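Local coordinates for protein glutaredoxin 2 (Salmonella enterica subsp. enterica serovar Typhimurium, PDB 3IR4) that binds glutathione and probably catalyses glutathione-dependent thiol-disulfide exchange, as a glutaredoxin with a glutathione S-transferase-like fold, at residues 127-130 with 135-138. Sequence-based numbering, arbitrary orientation.
Sequences RKKE and SFDN. With GSH (glutathione), chain B.
One face of the Phe136 ring is covered by the Glu130 side chain, whose CG stands 3.8 Å from the ring centroid and only 11° off the ring normal, a CH-pi contact. Lys129 approaches the far end of the same ring obliquely, its CB 3.7 Å from Phe136 CZ, before the rest of its chain turns away. Leu105 and Pro106 of helix 101-108 also touch this buried ring, which places the first turn of helix 136-141 against helix 101-108.

Beyond CG the Glu130 chain is extended (chi2 -162°), carrying its carboxylate toward the CB end of the ring and the start of helix 136-141, with the carboxylate and ring planes 44° apart. There OE2 accepts a nearly straight hydrogen bond from Phe136 N, 2.8 Å long, through its anti lone pair, the one directed away from OE1. The same oxygen takes a second hydrogen bond from a water, which in turn accepts from Asp137 N at 3.0 Å and is hydrogen-bonded to Ser135 OG. Ser135 is the N-cap of helix 136-141: its OG receives Asn138 N at 3.0 Å.

On another side of helix 119-133, Lys128 reaches the glutathione instead, its NZ 2.9 Å from carboxylate oxygen O32; Tyr124 OH is a further hydrogen-bond partner of this amine. Helix 119-133 therefore lends Lys128 and Tyr124 to the glutathione pocket, whereas Glu130 and Phe136 join it to the next helix by packing and a hydrogen bond. Chemically, the first amide groups of helix 136-141 are served by a serine cap, a carboxylate and a bridging water together, and the helix N-terminus would be expected to stabilise the negative charge of Glu130.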
loop_
_atom_site.group_PDB
_atom_site.type_symbol
_atom_site.label_atom_id
_atom_site.label_comp_id
_atom_site.label_asym_id
_atom_site.label_seq_id
_atom_site.Cartn_x
_atom_site.Cartn_y
_atom_site.Cartn_z
ATOM N N ARG A 127 -4.849 -19.671 -2.400
ATOM C CA ARG A 127 -6.092 -20.368 -2.121
ATOM C C ARG A 127 -7.135 -19.406 -1.620
ATOM O O ARG A 127 -8.298 -19.456 -2.044
ATOM C CB ARG A 127 -5.890 -21.522 -1.147
ATOM C CG ARG A 127 -5.079 -22.616 -1.758
ATOM C CD ARG A 127 -5.334 -23.922 -1.211
ATOM N NE ARG A 127 -4.850 -24.949 -2.111
ATOM C CZ ARG A 127 -4.669 -26.203 -1.733
ATOM N NH1 ARG A 127 -4.952 -26.562 -0.486
ATOM N NH2 ARG A 127 -4.195 -27.091 -2.595
ATOM N N LYS A 128 -6.768 -18.547 -0.685
ATOM C CA LYS A 128 -7.711 -17.618 -0.096
ATOM C C LYS A 128 -8.250 -16.627 -1.117
ATOM O O LYS A 128 -9.448 -16.389 -1.182
ATOM C CB LYS A 128 -7.023 -16.859 1.024
ATOM C CG LYS A 128 -7.892 -15.816 1.661
ATOM C CD LYS A 128 -7.144 -14.960 2.604
ATOM C CE LYS A 128 -6.818 -15.698 3.816
ATOM N NZ LYS A 128 -6.108 -14.742 4.691
ATOM N N LYS A 129 -7.378 -16.058 -1.933
ATOM C CA LYS A 129 -7.830 -15.062 -2.884
ATOM C C LYS A 129 -8.647 -15.703 -3.994
ATOM O O LYS A 129 -9.687 -15.168 -4.402
ATOM C CB LYS A 129 -6.656 -14.275 -3.460
ATOM C CG LYS A 129 -5.879 -13.488 -2.405
ATOM C CD LYS A 129 -6.748 -12.497 -1.616
ATOM C CE LYS A 129 -5.958 -11.701 -0.637
ATOM N NZ LYS A 129 -6.866 -10.849 0.185
ATOM N N GLU A 130 -8.224 -16.849 -4.504
ATOM C CA GLU A 130 -8.969 -17.490 -5.588
ATOM C C GLU A 130 -10.350 -17.975 -5.165
ATOM O O GLU A 130 -11.262 -18.026 -5.987
ATOM C CB GLU A 130 -8.152 -18.623 -6.228
ATOM C CG GLU A 130 -7.011 -18.104 -7.088
ATOM C CD GLU A 130 -6.481 -19.132 -8.058
ATOM O OE1 GLU A 130 -6.185 -20.278 -7.622
ATOM O OE2 GLU A 130 -6.349 -18.819 -9.258
ATOM N N SER A 135 -10.334 -16.615 -10.579
ATOM C CA SER A 135 -9.149 -17.252 -11.110
ATOM C C SER A 135 -8.017 -16.313 -11.456
ATOM O O SER A 135 -8.175 -15.415 -12.284
ATOM C CB SER A 135 -9.577 -18.031 -12.361
ATOM O OG SER A 135 -8.465 -18.463 -13.138
ATOM N N PHE A 136 -6.845 -16.576 -10.897
ATOM C CA PHE A 136 -5.657 -15.814 -11.218
ATOM C C PHE A 136 -5.320 -15.974 -12.693
ATOM O O PHE A 136 -4.932 -14.999 -13.347
ATOM C CB PHE A 136 -4.471 -16.255 -10.366
ATOM C CG PHE A 136 -4.514 -15.810 -8.930
ATOM C CD1 PHE A 136 -5.438 -14.887 -8.431
ATOM C CD2 PHE A 136 -3.503 -16.233 -8.088
ATOM C CE1 PHE A 136 -5.369 -14.472 -7.121
ATOM C CE2 PHE A 136 -3.454 -15.806 -6.779
ATOM C CZ PHE A 136 -4.355 -14.896 -6.318
ATOM N N ASP A 137 -5.431 -17.182 -13.247
ATOM C CA ASP A 137 -5.113 -17.341 -14.677
ATOM C C ASP A 137 -6.068 -16.600 -15.581
ATOM O O ASP A 137 -5.645 -16.015 -16.573
ATOM C CB ASP A 137 -4.970 -18.803 -15.073
ATOM C CG ASP A 137 -3.560 -19.305 -14.848
ATOM O OD1 ASP A 137 -2.555 -18.660 -15.286
ATOM O OD2 ASP A 137 -3.453 -20.391 -14.285
ATOM N N ASN A 138 -7.357 -16.611 -15.257
ATOM C CA ASN A 138 -8.298 -15.841 -16.020
ATOM C C ASN A 138 -7.900 -14.357 -16.005
ATOM O O ASN A 138 -7.852 -13.687 -17.023
ATOM C CB ASN A 138 -9.712 -16.045 -15.452
ATOM C CG ASN A 138 -10.738 -15.158 -16.116
ATOM O OD1 ASN A 138 -10.752 -13.944 -15.919
ATOM N ND2 ASN A 138 -11.628 -15.760 -16.874
HETATM N N1 GSH B . -9.007 -1.974 8.303
HETATM C CA1 GSH B . -7.649 -2.534 8.285
HETATM C C1 GSH B . -6.641 -1.417 8.287
HETATM O O11 GSH B . -7.007 -0.310 7.808
HETATM O O12 GSH B . -5.501 -1.641 8.739
HETATM C CB1 GSH B . -7.506 -3.408 7.047
HETATM C CG1 GSH B . -6.224 -4.238 7.102
HETATM C CD1 GSH B . -6.190 -5.398 6.131
HETATM O OE1 GSH B . -7.196 -5.571 5.253
HETATM N N2 GSH B . -5.141 -6.182 6.116
HETATM C CA2 GSH B . -5.049 -7.436 5.375
HETATM C C2 GSH B . -5.071 -8.593 6.318
HETATM O O2 GSH B . -4.456 -8.483 7.492
HETATM C CB2 GSH B . -3.774 -7.476 4.501
HETATM S SG2 GSH B . -3.689 -6.249 3.155
HETATM N N3 GSH B . -5.650 -9.706 5.945
HETATM C CA3 GSH B . -5.958 -10.758 6.881
HETATM C C3 GSH B . -5.204 -11.975 6.499
HETATM O O31 GSH B . -4.252 -11.866 5.666
HETATM O O32 GSH B . -5.537 -13.066 7.029
HETATM O O HOH W 1 -6.403 -19.657 -11.880
#